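Local structure of protein (thiaminase I) (Bacillus subtilis, 3THI) at residues 16-21 and 34-39; 22-27 and 287-292; 125-130 and 196-201; 159-164 and 182-187. The protein breaks down thiamin as a transferase, most likely by exchanging the thiazole part of the vitamin for another nucleophile. All blocks are in the same frame, centred on the assembly; numbering follows the deposited sequence.

Contact 1 (16-21 and 34-39)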
loop_
_atom_site.group_PDB
_atom_site.type_symbol
_atom_site.label_atom_id
_atom_site.label_comp_id
_atom_site.label_asym_id
_atom_site.label_seq_id
_atom_site.Cartn_x
_atom_site.Cartn_y
_atom_site.Cartn_z
ATOM N N ARG A 16 15.975 -4.464 -4.107
ATOM C CA ARG A 16 15.740 -5.865 -3.790
ATOM C C ARG A 16 14.742 -6.452 -4.765
ATOM O O ARG A 16 14.858 -7.619 -5.145
ATOM C CB ARG A 16 15.270 -6.040 -2.347
ATOM C CG ARG A 16 16.399 -6.410 -1.402
ATOM C CD ARG A 16 15.885 -6.871 -0.067
ATOM N NE ARG A 16 15.960 -5.807 0.922
ATOM C CZ ARG A 16 15.481 -5.897 2.158
ATOM N NH1 ARG A 16 14.878 -7.013 2.567
ATOM N NH2 ARG A 16 15.612 -4.870 2.987
ATOM N N PHE A 17 13.774 -5.637 -5.181
ATOM C CA PHE A 17 12.782 -6.071 -6.161
ATOM C C PHE A 17 13.417 -6.208 -7.536
ATOM O O PHE A 17 13.243 -7.225 -8.197
ATOM C CB PHE A 17 11.582 -5.122 -6.201
ATOM C CG PHE A 17 10.495 -5.503 -5.240
ATOM C CD1 PHE A 17 10.564 -5.119 -3.906
ATOM C CD2 PHE A 17 9.425 -6.288 -5.661
ATOM C CE1 PHE A 17 9.590 -5.514 -3.012
ATOM C CE2 PHE A 17 8.447 -6.688 -4.775
ATOM C CZ PHE A 17 8.526 -6.303 -3.447
ATOM N N GLN A 18 14.179 -5.202 -7.950
ATOM C CA GLN A 18 14.861 -5.246 -9.241
ATOM C C GLN A 18 15.753 -6.486 -9.309
ATOM O O GLN A 18 15.673 -7.261 -10.266
ATOM C CB GLN A 18 15.699 -3.978 -9.467
ATOM C CG GLN A 18 16.614 -4.047 -10.680
ATOM C CD GLN A 18 17.165 -2.695 -11.105
ATOM O OE1 GLN A 18 16.697 -1.643 -10.663
ATOM N NE2 GLN A 18 18.153 -2.719 -11.991
ATOM N N ALA A 19 16.565 -6.698 -8.273
ATOM C CA ALA A 19 17.454 -7.851 -8.241
ATOM C C ALA A 19 16.652 -9.146 -8.258
ATOM O O ALA A 19 16.969 -10.070 -9.016
ATOM C CB ALA A 19 18.343 -7.799 -7.022
ATOM N N ALA A 20 15.587 -9.192 -7.461
ATOM C CA ALA A 20 14.733 -10.374 -7.386
ATOM C C ALA A 20 14.171 -10.694 -8.769
ATOM O O ALA A 20 14.275 -11.833 -9.246
ATOM C CB ALA A 20 13.583 -10.155 -6.372
ATOM N N VAL A 21 13.625 -9.672 -9.427
ATOM C CA VAL A 21 13.049 -9.829 -10.754
ATOM C C VAL A 21 14.059 -10.293 -11.807
ATOM O O VAL A 21 13.774 -11.210 -12.584
ATOM C CB VAL A 21 12.363 -8.532 -11.205
ATOM C CG1 VAL A 21 11.906 -8.644 -12.657
ATOM C CG2 VAL A 21 11.175 -8.253 -10.304
ATOM N N LEU A 34 16.440 -7.178 -19.596
ATOM C CA LEU A 34 15.493 -6.330 -18.882
ATOM C C LEU A 34 16.118 -4.957 -18.709
ATOM O O LEU A 34 17.298 -4.852 -18.375
ATOM C CB LEU A 34 15.168 -6.906 -17.493
ATOM C CG LEU A 34 14.387 -8.219 -17.398
ATOM C CD1 LEU A 34 13.979 -8.482 -15.949
ATOM C CD2 LEU A 34 13.144 -8.147 -18.275
ATOM N N GLU A 35 15.356 -3.910 -19.014
ATOM C CA GLU A 35 15.847 -2.545 -18.835
ATOM C C GLU A 35 14.947 -1.866 -17.815
ATOM O O GLU A 35 13.876 -1.357 -18.154
ATOM C CB GLU A 35 15.850 -1.753 -20.147
ATOM C CG GLU A 35 16.436 -0.350 -19.981
ATOM C CD GLU A 35 16.556 0.433 -21.284
ATOM O OE1 GLU A 35 16.930 -0.153 -22.326
ATOM O OE2 GLU A 35 16.290 1.655 -21.252
ATOM N N PHE A 36 15.367 -1.908 -16.554
ATOM C CA PHE A 36 14.591 -1.311 -15.479
ATOM C C PHE A 36 14.535 0.188 -15.602
ATOM O O PHE A 36 15.556 0.867 -15.726
ATOM C CB PHE A 36 15.127 -1.733 -14.125
ATOM C CG PHE A 36 14.885 -3.180 -13.815
ATOM C CD1 PHE A 36 15.795 -4.150 -14.213
ATOM C CD2 PHE A 36 13.742 -3.570 -13.107
ATOM C CE1 PHE A 36 15.582 -5.490 -13.910
ATOM C CE2 PHE A 36 13.512 -4.905 -12.797
ATOM C CZ PHE A 36 14.437 -5.873 -13.198
ATOM N N THR A 37 13.309 0.687 -15.592
ATOM C CA THR A 37 13.027 2.104 -15.726
ATOM C C THR A 37 12.353 2.617 -14.467
ATOM O O THR A 37 11.837 1.844 -13.672
ATOM C CB THR A 37 12.084 2.324 -16.915
ATOM O OG1 THR A 37 12.554 1.555 -18.032
ATOM C CG2 THR A 37 12.030 3.796 -17.304
ATOM N N ASP A 38 12.425 3.921 -14.254
ATOM C CA ASP A 38 11.785 4.532 -13.111
ATOM C C ASP A 38 10.446 5.039 -13.615
ATOM O O ASP A 38 10.392 5.912 -14.473
ATOM C CB ASP A 38 12.616 5.705 -12.595
ATOM C CG ASP A 38 13.329 5.390 -11.300
ATOM O OD1 ASP A 38 14.041 4.361 -11.239
ATOM O OD2 ASP A 38 13.184 6.183 -10.342
ATOM N N TRP A 39 9.366 4.449 -13.130
ATOM C CA TRP A 39 8.048 4.872 -13.544
ATOM C C TRP A 39 7.118 4.847 -12.348
ATOM O O TRP A 39 7.060 3.858 -11.614
ATOM C CB TRP A 39 7.517 3.974 -14.655
ATOM C CG TRP A 39 6.114 4.342 -15.071
ATOM C CD1 TRP A 39 5.740 5.376 -15.887
ATOM C CD2 TRP A 39 4.902 3.687 -14.670
ATOM N NE1 TRP A 39 4.369 5.403 -16.017
ATOM C CE2 TRP A 39 3.834 4.378 -15.283
ATOM C CE3 TRP A 39 4.618 2.583 -13.854
ATOM C CZ2 TRP A 39 2.504 3.999 -15.105
ATOM C CZ3 TRP A 39 3.292 2.210 -13.677
ATOM C CH2 TRP A 39 2.252 2.918 -14.303
#
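Q18 lays its amide over one face of the F36 ring, with the two planes only 14° apart, so glutamine and phenylalanine are stacked. Q18 CG lies 3.5 Å from the ring centroid, almost straight above it, in a CH-pi contact. Farther along, the amide lies over the part of the ring next to F36 CB: Q18 CD is 3.6 Å from F36 CG, and Q18 NE2 is 3.5 Å from F36 CD1. With CG placed anti to the backbone N (chi1 171°) and the chain extended beyond it, the glutamine spans the ring from the helix side instead of curling back. The helix backbone joins in where Q18 O approaches F36 CZ at 3.5 Å.

Helix 14-28 and strand 33-36 belong to a beta-alpha-beta unit begun by strand 2-6, which pairs in parallel with 33-36; such units build the lobes of the periplasmic-binding-protein fold, the clan of this family. The short segments here run nearly antiparallel, at 174°, with axes 10.6 Å apart.

V21 meets the same ring differently, at its edge. V21 CB lies in the ring plane, and V21 CG1 touches F36 CZ at 3.8 Å. That methyl also reaches L34 CD1 at 3.9 Å, valine and leucine crossing at about a right angle. Beyond this buried end, L34 packs on L3 and V5 of strand 2-6, and V21 on T290 of helix 288-295.

Contact 2 (22-27 and 287-292)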
loop_
_atom_site.group_PDB
_atom_site.type_symbol
_atom_site.label_atom_id
_atom_site.label_comp_id
_atom_site.label_asym_id
_atom_site.label_seq_id
_atom_site.Cartn_x
_atom_site.Cartn_y
_atom_site.Cartn_z
ATOM N N LEU A 22 15.240 -9.675 -11.819
ATOM C CA LEU A 22 16.290 -10.029 -12.778
ATOM C C LEU A 22 16.716 -11.478 -12.599
ATOM O O LEU A 22 16.753 -12.243 -13.560
ATOM C CB LEU A 22 17.509 -9.115 -12.617
ATOM C CG LEU A 22 18.643 -9.306 -13.635
ATOM C CD1 LEU A 22 18.187 -8.802 -15.004
ATOM C CD2 LEU A 22 19.894 -8.555 -13.181
ATOM N N ASP A 23 16.978 -11.863 -11.355
ATOM C CA ASP A 23 17.390 -13.223 -11.052
ATOM C C ASP A 23 16.333 -14.235 -11.482
ATOM O O ASP A 23 16.638 -15.189 -12.200
ATOM C CB ASP A 23 17.685 -13.368 -9.561
ATOM C CG ASP A 23 18.224 -14.735 -9.201
ATOM O OD1 ASP A 23 18.877 -15.378 -10.057
ATOM O OD2 ASP A 23 17.999 -15.163 -8.052
ATOM N N GLN A 24 15.089 -14.019 -11.063
ATOM C CA GLN A 24 14.011 -14.936 -11.429
ATOM C C GLN A 24 13.719 -14.952 -12.939
ATOM O O GLN A 24 13.389 -16.005 -13.498
ATOM C CB GLN A 24 12.745 -14.629 -10.632
ATOM C CG GLN A 24 12.907 -14.854 -9.147
ATOM C CD GLN A 24 13.149 -16.304 -8.804
ATOM O OE1 GLN A 24 12.604 -17.202 -9.436
ATOM N NE2 GLN A 24 13.964 -16.541 -7.787
ATOM N N TRP A 25 13.853 -13.801 -13.598
ATOM C CA TRP A 25 13.630 -13.719 -15.042
ATOM C C TRP A 25 14.708 -14.514 -15.790
ATOM O O TRP A 25 14.398 -15.304 -16.679
ATOM C CB TRP A 25 13.664 -12.269 -15.513
ATOM C CG TRP A 25 13.482 -12.101 -17.002
ATOM C CD1 TRP A 25 14.369 -11.537 -17.878
ATOM C CD2 TRP A 25 12.317 -12.433 -17.778
ATOM N NE1 TRP A 25 13.826 -11.484 -19.142
ATOM C CE2 TRP A 25 12.568 -12.028 -19.108
ATOM C CE3 TRP A 25 11.088 -13.040 -17.473
ATOM C CZ2 TRP A 25 11.634 -12.199 -20.134
ATOM C CZ3 TRP A 25 10.161 -13.213 -18.496
ATOM C CH2 TRP A 25 10.441 -12.793 -19.811
ATOM N N GLN A 26 15.971 -14.292 -15.420
ATOM C CA GLN A 26 17.110 -14.982 -16.031
ATOM C C GLN A 26 17.060 -16.503 -15.925
ATOM O O GLN A 26 17.612 -17.206 -16.771
ATOM C CB GLN A 26 18.424 -14.485 -15.423
ATOM C CG GLN A 26 18.902 -13.158 -15.985
ATOM C CD GLN A 26 20.141 -12.628 -15.277
ATOM O OE1 GLN A 26 20.399 -12.959 -14.110
ATOM N NE2 GLN A 26 20.909 -11.792 -15.977
ATOM N N ARG A 27 16.399 -17.012 -14.889
ATOM C CA ARG A 27 16.302 -18.453 -14.683
ATOM C C ARG A 27 15.511 -19.182 -15.774
ATOM O O ARG A 27 15.816 -20.330 -16.114
ATOM C CB ARG A 27 15.739 -18.760 -13.283
ATOM C CG ARG A 27 16.664 -18.306 -12.149
ATOM C CD ARG A 27 16.279 -18.873 -10.785
ATOM N NE ARG A 27 17.120 -18.316 -9.720
ATOM C CZ ARG A 27 16.821 -18.342 -8.419
ATOM N NH1 ARG A 27 15.697 -18.907 -7.998
ATOM N NH2 ARG A 27 17.634 -17.770 -7.536
ATOM N N SER A 287 5.391 -13.636 -9.170
ATOM C CA SER A 287 5.537 -15.005 -8.670
ATOM C C SER A 287 5.887 -15.012 -7.201
ATOM O O SER A 287 6.468 -14.053 -6.685
ATOM C CB SER A 287 6.597 -15.797 -9.449
ATOM O OG SER A 287 7.909 -15.550 -8.956
ATOM N N ALA A 288 5.520 -16.101 -6.535
ATOM C CA ALA A 288 5.787 -16.274 -5.127
ATOM C C ALA A 288 7.299 -16.271 -4.867
ATOM O O ALA A 288 7.776 -15.679 -3.888
ATOM C CB ALA A 288 5.142 -17.564 -4.639
ATOM N N ASP A 289 8.052 -16.891 -5.771
ATOM C CA ASP A 289 9.510 -16.950 -5.657
ATOM C C ASP A 289 10.141 -15.553 -5.667
ATOM O O ASP A 289 10.972 -15.231 -4.811
ATOM C CB ASP A 289 10.103 -17.776 -6.804
ATOM C CG ASP A 289 10.020 -19.271 -6.566
ATOM O OD1 ASP A 289 9.372 -19.709 -5.596
ATOM O OD2 ASP A 289 10.620 -20.020 -7.360
ATOM N N THR A 290 9.758 -14.744 -6.653
ATOM C CA THR A 290 10.280 -13.391 -6.802
ATOM C C THR A 290 9.941 -12.500 -5.613
ATOM O O THR A 290 10.825 -11.851 -5.056
ATOM C CB THR A 290 9.731 -12.716 -8.069
ATOM O OG1 THR A 290 10.092 -13.489 -9.217
ATOM C CG2 THR A 290 10.306 -11.327 -8.219
ATOM N N VAL A 291 8.662 -12.471 -5.231
ATOM C CA VAL A 291 8.223 -11.639 -4.115
ATOM C C VAL A 291 8.883 -12.057 -2.805
ATOM O O VAL A 291 9.300 -11.203 -2.014
ATOM C CB VAL A 291 6.675 -11.601 -3.987
ATOM C CG1 VAL A 291 6.258 -10.947 -2.669
ATOM C CG2 VAL A 291 6.087 -10.795 -5.137
ATOM N N GLU A 292 9.034 -13.360 -2.590
ATOM C CA GLU A 292 9.686 -13.825 -1.378
ATOM C C GLU A 292 11.139 -13.342 -1.337
ATOM O O GLU A 292 11.622 -12.893 -0.288
ATOM C CB GLU A 292 9.651 -15.347 -1.301
ATOM C CG GLU A 292 10.144 -15.906 0.027
ATOM C CD GLU A 292 10.435 -17.389 -0.019
ATOM O OE1 GLU A 292 10.005 -18.071 -0.974
ATOM O OE2 GLU A 292 11.110 -17.872 0.909
HETATM O O HOH W 1 10.896 -19.038 -10.154
#
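Close packing between Q24 and T290 brings the two helices together. T290 OG1 lies 3.1 Å from Q24 CG and 3.2 Å from Q24 CB, pressing against the aliphatic part of the glutamine as the two side chains run antiparallel alongside one another. The hydroxyl is not left to this apolar neighbour, since it is hydrogen-bonded to the carbonyl O of V284 in the last turn of helix 275-286. A bend at chi2 (-65°) turns the glutamine away from T290 and sets its amide beside D289, where Q24 OE1 is 3.7 Å from D289 CB and the amide and carboxylate planes stand 74° apart.

Polar contact across the helices runs through water. With the amide as modelled, one water molecule donates to Q24 OE1 at 2.6 Å as well as to D289 OD2 at 3.0 Å, bridging the two side chains. How the amide is turned is somewhat doubtful, because Q24 NE2 lies 2.9 Å from R27 NH1, another donor.

Within helix 14-28, R27 NH2 forms a salt bridge with D23 OD2 at 2.7 Å. R27 NH1 stays 5.2 Å from D289 OD2, so any attraction between them is probably long-range.

The contact is helix-helix packing, in which the first turn of helix 288-295, begun by N-cap S287, is set against helix 14-28 of the N-terminal beta-alpha-beta unit.

Contact 3 (125-130 and 196-201)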
loop_
_atom_site.group_PDB
_atom_site.type_symbol
_atom_site.label_atom_id
_atom_site.label_comp_id
_atom_site.label_asym_id
_atom_site.label_seq_id
_atom_site.Cartn_x
_atom_site.Cartn_y
_atom_site.Cartn_z
ATOM N N TYR A 125 -11.635 6.353 17.218
ATOM C CA TYR A 125 -12.329 7.011 18.319
ATOM C C TYR A 125 -11.951 6.357 19.641
ATOM O O TYR A 125 -11.849 7.026 20.666
ATOM C CB TYR A 125 -13.840 7.004 18.087
ATOM C CG TYR A 125 -14.236 7.821 16.871
ATOM C CD1 TYR A 125 -14.315 9.215 16.941
ATOM C CD2 TYR A 125 -14.475 7.206 15.635
ATOM C CE1 TYR A 125 -14.611 9.981 15.811
ATOM C CE2 TYR A 125 -14.776 7.969 14.497
ATOM C CZ TYR A 125 -14.839 9.358 14.597
ATOM O OH TYR A 125 -15.115 10.131 13.486
ATOM N N GLU A 126 -11.721 5.051 19.615
ATOM C CA GLU A 126 -11.289 4.337 20.813
ATOM C C GLU A 126 -9.829 4.725 21.070
ATOM O O GLU A 126 -9.386 4.789 22.220
ATOM C CB GLU A 126 -11.398 2.823 20.617
ATOM C CG GLU A 126 -12.812 2.261 20.710
ATOM C CD GLU A 126 -12.873 0.785 20.345
ATOM O OE1 GLU A 126 -11.845 0.250 19.880
ATOM O OE2 GLU A 126 -13.943 0.156 20.508
ATOM N N LEU A 127 -9.098 5.010 19.989
ATOM C CA LEU A 127 -7.698 5.420 20.083
ATOM C C LEU A 127 -7.641 6.793 20.752
ATOM O O LEU A 127 -6.795 7.038 21.604
ATOM C CB LEU A 127 -7.073 5.518 18.684
ATOM C CG LEU A 127 -5.600 5.153 18.447
ATOM C CD1 LEU A 127 -5.080 5.947 17.245
ATOM C CD2 LEU A 127 -4.737 5.403 19.673
ATOM N N TYR A 128 -8.547 7.682 20.354
ATOM C CA TYR A 128 -8.606 9.024 20.920
ATOM C C TYR A 128 -8.883 9.017 22.426
ATOM O O TYR A 128 -8.331 9.836 23.164
ATOM C CB TYR A 128 -9.662 9.876 20.211
ATOM C CG TYR A 128 -9.744 11.275 20.773
ATOM C CD1 TYR A 128 -8.810 12.247 20.412
ATOM C CD2 TYR A 128 -10.716 11.612 21.706
ATOM C CE1 TYR A 128 -8.841 13.518 20.971
ATOM C CE2 TYR A 128 -10.755 12.883 22.276
ATOM C CZ TYR A 128 -9.813 13.831 21.907
ATOM O OH TYR A 128 -9.825 15.077 22.498
ATOM N N LYS A 129 -9.753 8.117 22.877
ATOM C CA LYS A 129 -10.074 8.024 24.300
ATOM C C LYS A 129 -8.856 7.603 25.127
ATOM O O LYS A 129 -8.808 7.847 26.326
ATOM C CB LYS A 129 -11.227 7.036 24.528
ATOM C CG LYS A 129 -12.567 7.567 24.033
ATOM C CD LYS A 129 -13.731 6.644 24.370
ATOM C CE LYS A 129 -15.017 7.152 23.726
ATOM N NZ LYS A 129 -16.156 6.201 23.893
ATOM N N LYS A 130 -7.874 6.996 24.464
ATOM C CA LYS A 130 -6.654 6.519 25.107
ATOM C C LYS A 130 -5.498 7.497 25.048
ATOM O O LYS A 130 -4.838 7.742 26.051
ATOM C CB LYS A 130 -6.220 5.186 24.494
ATOM C CG LYS A 130 -7.204 4.063 24.749
ATOM C CD LYS A 130 -7.408 3.814 26.239
ATOM C CE LYS A 130 -8.513 2.790 26.463
ATOM N NZ LYS A 130 -8.595 2.370 27.893
ATOM N N ILE A 196 -5.555 14.010 12.857
ATOM C CA ILE A 196 -4.668 15.167 12.858
ATOM C C ILE A 196 -4.579 15.711 14.282
ATOM O O ILE A 196 -3.505 16.078 14.763
ATOM C CB ILE A 196 -5.199 16.249 11.895
ATOM C CG1 ILE A 196 -5.038 15.770 10.447
ATOM C CG2 ILE A 196 -4.502 17.577 12.137
ATOM C CD1 ILE A 196 -5.838 16.570 9.425
ATOM N N ASN A 197 -5.718 15.718 14.960
ATOM C CA ASN A 197 -5.783 16.190 16.332
ATOM C C ASN A 197 -4.894 15.340 17.255
ATOM O O ASN A 197 -4.248 15.861 18.179
ATOM C CB ASN A 197 -7.230 16.154 16.828
ATOM C CG ASN A 197 -7.394 16.838 18.161
ATOM O OD1 ASN A 197 -7.103 18.031 18.300
ATOM N ND2 ASN A 197 -7.831 16.088 19.154
ATOM N N MET A 198 -4.869 14.034 17.006
ATOM C CA MET A 198 -4.061 13.120 17.813
ATOM C C MET A 198 -2.561 13.184 17.505
ATOM O O MET A 198 -1.722 13.066 18.403
ATOM C CB MET A 198 -4.561 11.677 17.650
ATOM C CG MET A 198 -5.971 11.448 18.204
ATOM S SD MET A 198 -6.406 9.701 18.295
ATOM C CE MET A 198 -7.246 9.443 16.663
ATOM N N ALA A 199 -2.242 13.399 16.232
ATOM C CA ALA A 199 -0.863 13.450 15.756
ATOM C C ALA A 199 -0.203 14.821 15.821
ATOM O O ALA A 199 1.010 14.925 16.031
ATOM C CB ALA A 199 -0.800 12.919 14.327
ATOM N N GLY A 200 -1.008 15.866 15.666
ATOM C CA GLY A 200 -0.475 17.214 15.643
ATOM C C GLY A 200 -0.464 17.611 14.178
ATOM O O GLY A 200 -0.202 16.778 13.309
ATOM N N GLU A 201 -0.755 18.872 13.894
ATOM C CA GLU A 201 -0.813 19.347 12.515
ATOM C C GLU A 201 0.507 19.218 11.770
ATOM O O GLU A 201 0.575 18.566 10.734
ATOM C CB GLU A 201 -1.306 20.798 12.471
ATOM C CG GLU A 201 -1.536 21.341 11.060
ATOM C CD GLU A 201 -2.139 22.736 11.057
ATOM O OE1 GLU A 201 -2.521 23.232 12.139
ATOM O OE2 GLU A 201 -2.230 23.349 9.970
#
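M198 drives its thioether against the backbone of Y128, with M198 SD 3.5 Å from Y128 CA. The sulfur is also 5.4 Å from the centroid of the Y128 ring and 83° off its normal, a Met-aromatic contact at the ring edge. M198 CG lies in the same ring plane, 3.7 Å from Y128 CD1. The sulfur also meets L127 CD1 at 4.1 Å. N197 adds its amide, ND2 coming obliquely to within 3.3 Å of Y128 CE1.

This is helix-helix packing, helix 124-131 against the C-terminal end of helix 186-199, within the Thiaminase-1 region that belongs to the periplasmic-binding-protein clan. A chi1 of -180° swings the Y128 ring out alongside helix 186-199 and lets it also touch L194.

Farther out, M198 rests on I124 and I131 of helix 124-131 and on L147 of strand 147-149. T133 OG1 is hydrogen-bonded to both Y128 OH and N197 ND2, holding the two polar ends near one another.

Contact 4 (159-164 and 182-187)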
loop_
_atom_site.group_PDB
_atom_site.type_symbol
_atom_site.label_atom_id
_atom_site.label_comp_id
_atom_site.label_asym_id
_atom_site.label_seq_id
_atom_site.Cartn_x
_atom_site.Cartn_y
_atom_site.Cartn_z
ATOM N N SER A 159 -6.872 9.915 -0.540
ATOM C CA SER A 159 -7.029 8.469 -0.447
ATOM C C SER A 159 -7.633 8.053 0.880
ATOM O O SER A 159 -8.480 7.170 0.921
ATOM C CB SER A 159 -5.689 7.765 -0.634
ATOM O OG SER A 159 -5.312 7.792 -1.988
ATOM N N MET A 160 -7.183 8.671 1.964
ATOM C CA MET A 160 -7.717 8.340 3.276
ATOM C C MET A 160 -9.190 8.728 3.328
ATOM O O MET A 160 -10.022 7.989 3.858
ATOM C CB MET A 160 -6.926 9.049 4.359
ATOM C CG MET A 160 -5.521 8.522 4.487
ATOM S SD MET A 160 -4.580 9.422 5.703
ATOM C CE MET A 160 -5.247 8.745 7.220
ATOM N N TYR A 161 -9.508 9.864 2.710
ATOM C CA TYR A 161 -10.880 10.356 2.641
ATOM C C TYR A 161 -11.801 9.314 1.973
ATOM O O TYR A 161 -12.848 8.938 2.516
ATOM C CB TYR A 161 -10.929 11.679 1.849
ATOM C CG TYR A 161 -12.333 12.217 1.675
ATOM C CD1 TYR A 161 -12.927 12.993 2.672
ATOM C CD2 TYR A 161 -13.099 11.886 0.553
ATOM C CE1 TYR A 161 -14.250 13.422 2.566
ATOM C CE2 TYR A 161 -14.434 12.312 0.439
ATOM C CZ TYR A 161 -14.994 13.078 1.455
ATOM O OH TYR A 161 -16.295 13.498 1.368
ATOM N N LEU A 162 -11.394 8.853 0.794
ATOM C CA LEU A 162 -12.166 7.890 0.015
ATOM C C LEU A 162 -12.302 6.531 0.676
ATOM O O LEU A 162 -13.326 5.871 0.535
ATOM C CB LEU A 162 -11.576 7.772 -1.387
ATOM C CG LEU A 162 -11.738 9.073 -2.176
ATOM C CD1 LEU A 162 -11.019 9.001 -3.501
ATOM C CD2 LEU A 162 -13.198 9.316 -2.396
ATOM N N GLU A 163 -11.265 6.110 1.388
ATOM C CA GLU A 163 -11.315 4.837 2.091
ATOM C C GLU A 163 -12.283 4.970 3.261
ATOM O O GLU A 163 -13.137 4.103 3.475
ATOM C CB GLU A 163 -9.932 4.446 2.615
ATOM C CG GLU A 163 -8.946 4.088 1.530
ATOM C CD GLU A 163 -7.787 3.288 2.055
ATOM O OE1 GLU A 163 -7.200 3.704 3.067
ATOM O OE2 GLU A 163 -7.461 2.240 1.459
ATOM N N ALA A 164 -12.137 6.059 4.013
ATOM C CA ALA A 164 -12.998 6.326 5.154
ATOM C C ALA A 164 -14.453 6.385 4.715
ATOM O O ALA A 164 -15.327 5.848 5.389
ATOM C CB ALA A 164 -12.601 7.651 5.821
ATOM N N ASP A 182 -18.199 18.484 -2.760
ATOM C CA ASP A 182 -19.090 19.466 -2.155
ATOM C C ASP A 182 -20.508 18.931 -2.334
ATOM O O ASP A 182 -21.022 18.875 -3.454
ATOM C CB ASP A 182 -18.919 20.815 -2.869
ATOM C CG ASP A 182 -19.834 21.894 -2.325
ATOM O OD1 ASP A 182 -20.610 21.652 -1.370
ATOM O OD2 ASP A 182 -19.782 23.014 -2.868
ATOM N N PRO A 183 -21.172 18.569 -1.225
ATOM C CA PRO A 183 -20.664 18.644 0.148
ATOM C C PRO A 183 -19.733 17.490 0.527
ATOM O O PRO A 183 -19.916 16.353 0.084
ATOM C CB PRO A 183 -21.946 18.598 0.967
ATOM C CG PRO A 183 -22.766 17.606 0.205
ATOM C CD PRO A 183 -22.557 18.058 -1.239
ATOM N N LEU A 184 -18.722 17.787 1.335
ATOM C CA LEU A 184 -17.799 16.747 1.778
ATOM C C LEU A 184 -18.518 15.952 2.846
ATOM O O LEU A 184 -19.442 16.460 3.472
ATOM C CB LEU A 184 -16.527 17.363 2.365
ATOM C CG LEU A 184 -15.531 17.931 1.364
ATOM C CD1 LEU A 184 -14.516 18.746 2.106
ATOM C CD2 LEU A 184 -14.878 16.809 0.580
ATOM N N ASN A 185 -18.132 14.696 3.039
ATOM C CA ASN A 185 -18.774 13.901 4.072
ATOM C C ASN A 185 -18.215 14.364 5.413
ATOM O O ASN A 185 -17.008 14.303 5.645
ATOM C CB ASN A 185 -18.525 12.409 3.886
ATOM C CG ASN A 185 -19.202 11.574 4.953
ATOM O OD1 ASN A 185 -18.812 11.605 6.119
ATOM N ND2 ASN A 185 -20.242 10.848 4.568
ATOM N N ASP A 186 -19.103 14.832 6.288
ATOM C CA ASP A 186 -18.707 15.338 7.602
ATOM C C ASP A 186 -18.118 14.312 8.547
ATOM O O ASP A 186 -17.190 14.625 9.278
ATOM C CB ASP A 186 -19.871 16.073 8.263
ATOM C CG ASP A 186 -20.211 17.365 7.547
ATOM O OD1 ASP A 186 -19.347 18.271 7.538
ATOM O OD2 ASP A 186 -21.319 17.460 6.973
ATOM N N LYS A 187 -18.676 13.104 8.550
ATOM C CA LYS A 187 -18.180 12.033 9.401
ATOM C C LYS A 187 -16.741 11.699 9.009
ATOM O O LYS A 187 -15.873 11.547 9.874
ATOM C CB LYS A 187 -19.057 10.784 9.258
ATOM C CG LYS A 187 -20.313 10.772 10.105
ATOM C CD LYS A 187 -21.199 9.584 9.732
ATOM C CE LYS A 187 -22.365 9.408 10.698
ATOM N NZ LYS A 187 -21.888 8.958 12.041
#
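Y161 reaches from helix 154-169 to the N-terminal start of helix 186-199, within the Thiaminase-1 family region, and meets the N-cap residue N185 there. Its ring, which a chi1 of 177° directs outward from the helix, carries the hydroxyl to the backbone of the turn. N185 N donates to Y161 OH at 2.8 Å in a nearly straight bond (172°), the nitrogen lying at the ring edge and near the ring plane. This backbone N-H thus finds its acceptor in a tyrosine oxygen contributed by a different helix.

N185 starts toward the tyrosine, its CB 3.5 Å from Y161 OH, but then turns its amide away. OD1 is hydrogen-bonded to V188 N, the side chain capping the beginning of helix 186-199; V188 in turn packs on Y161 and A164. One residue thereby uses its main chain across the contact and its side chain to cap the first turn of its own helix.

L184 supplies the apolar share. One residue beyond P183, which follows a cis peptide bond, it lies aslant to the tyrosine and also touches L357 and A360 of helix 357-361, with L357 against Y161 as well. L184 CD2 comes to 3.8 Å from Y161 CZ and 3.7 Å from Y161 OH.

In the fold
Contacts 1 and 2 adjoin on helix 14-28, their centres about 11 Å apart: L34 packs on W25, and A20 touches T290, so strand 33-36 and helix 288-295 are tied to one helix. Contacts 3 and 4, on the other side of the chain's centre and with their own centres about 18 Å apart, use the two ends of helix 186-199. Contact 2 is buried, yet one of its pairs is also bridged by a water; the other three are partly buried. Contact 1 relies on one face and the edge of a phenylalanine ring, contact 3 on methionine sulfur and a ring edge, and contact 4 alone has a direct hydrogen bond between its segments, where a helix begins.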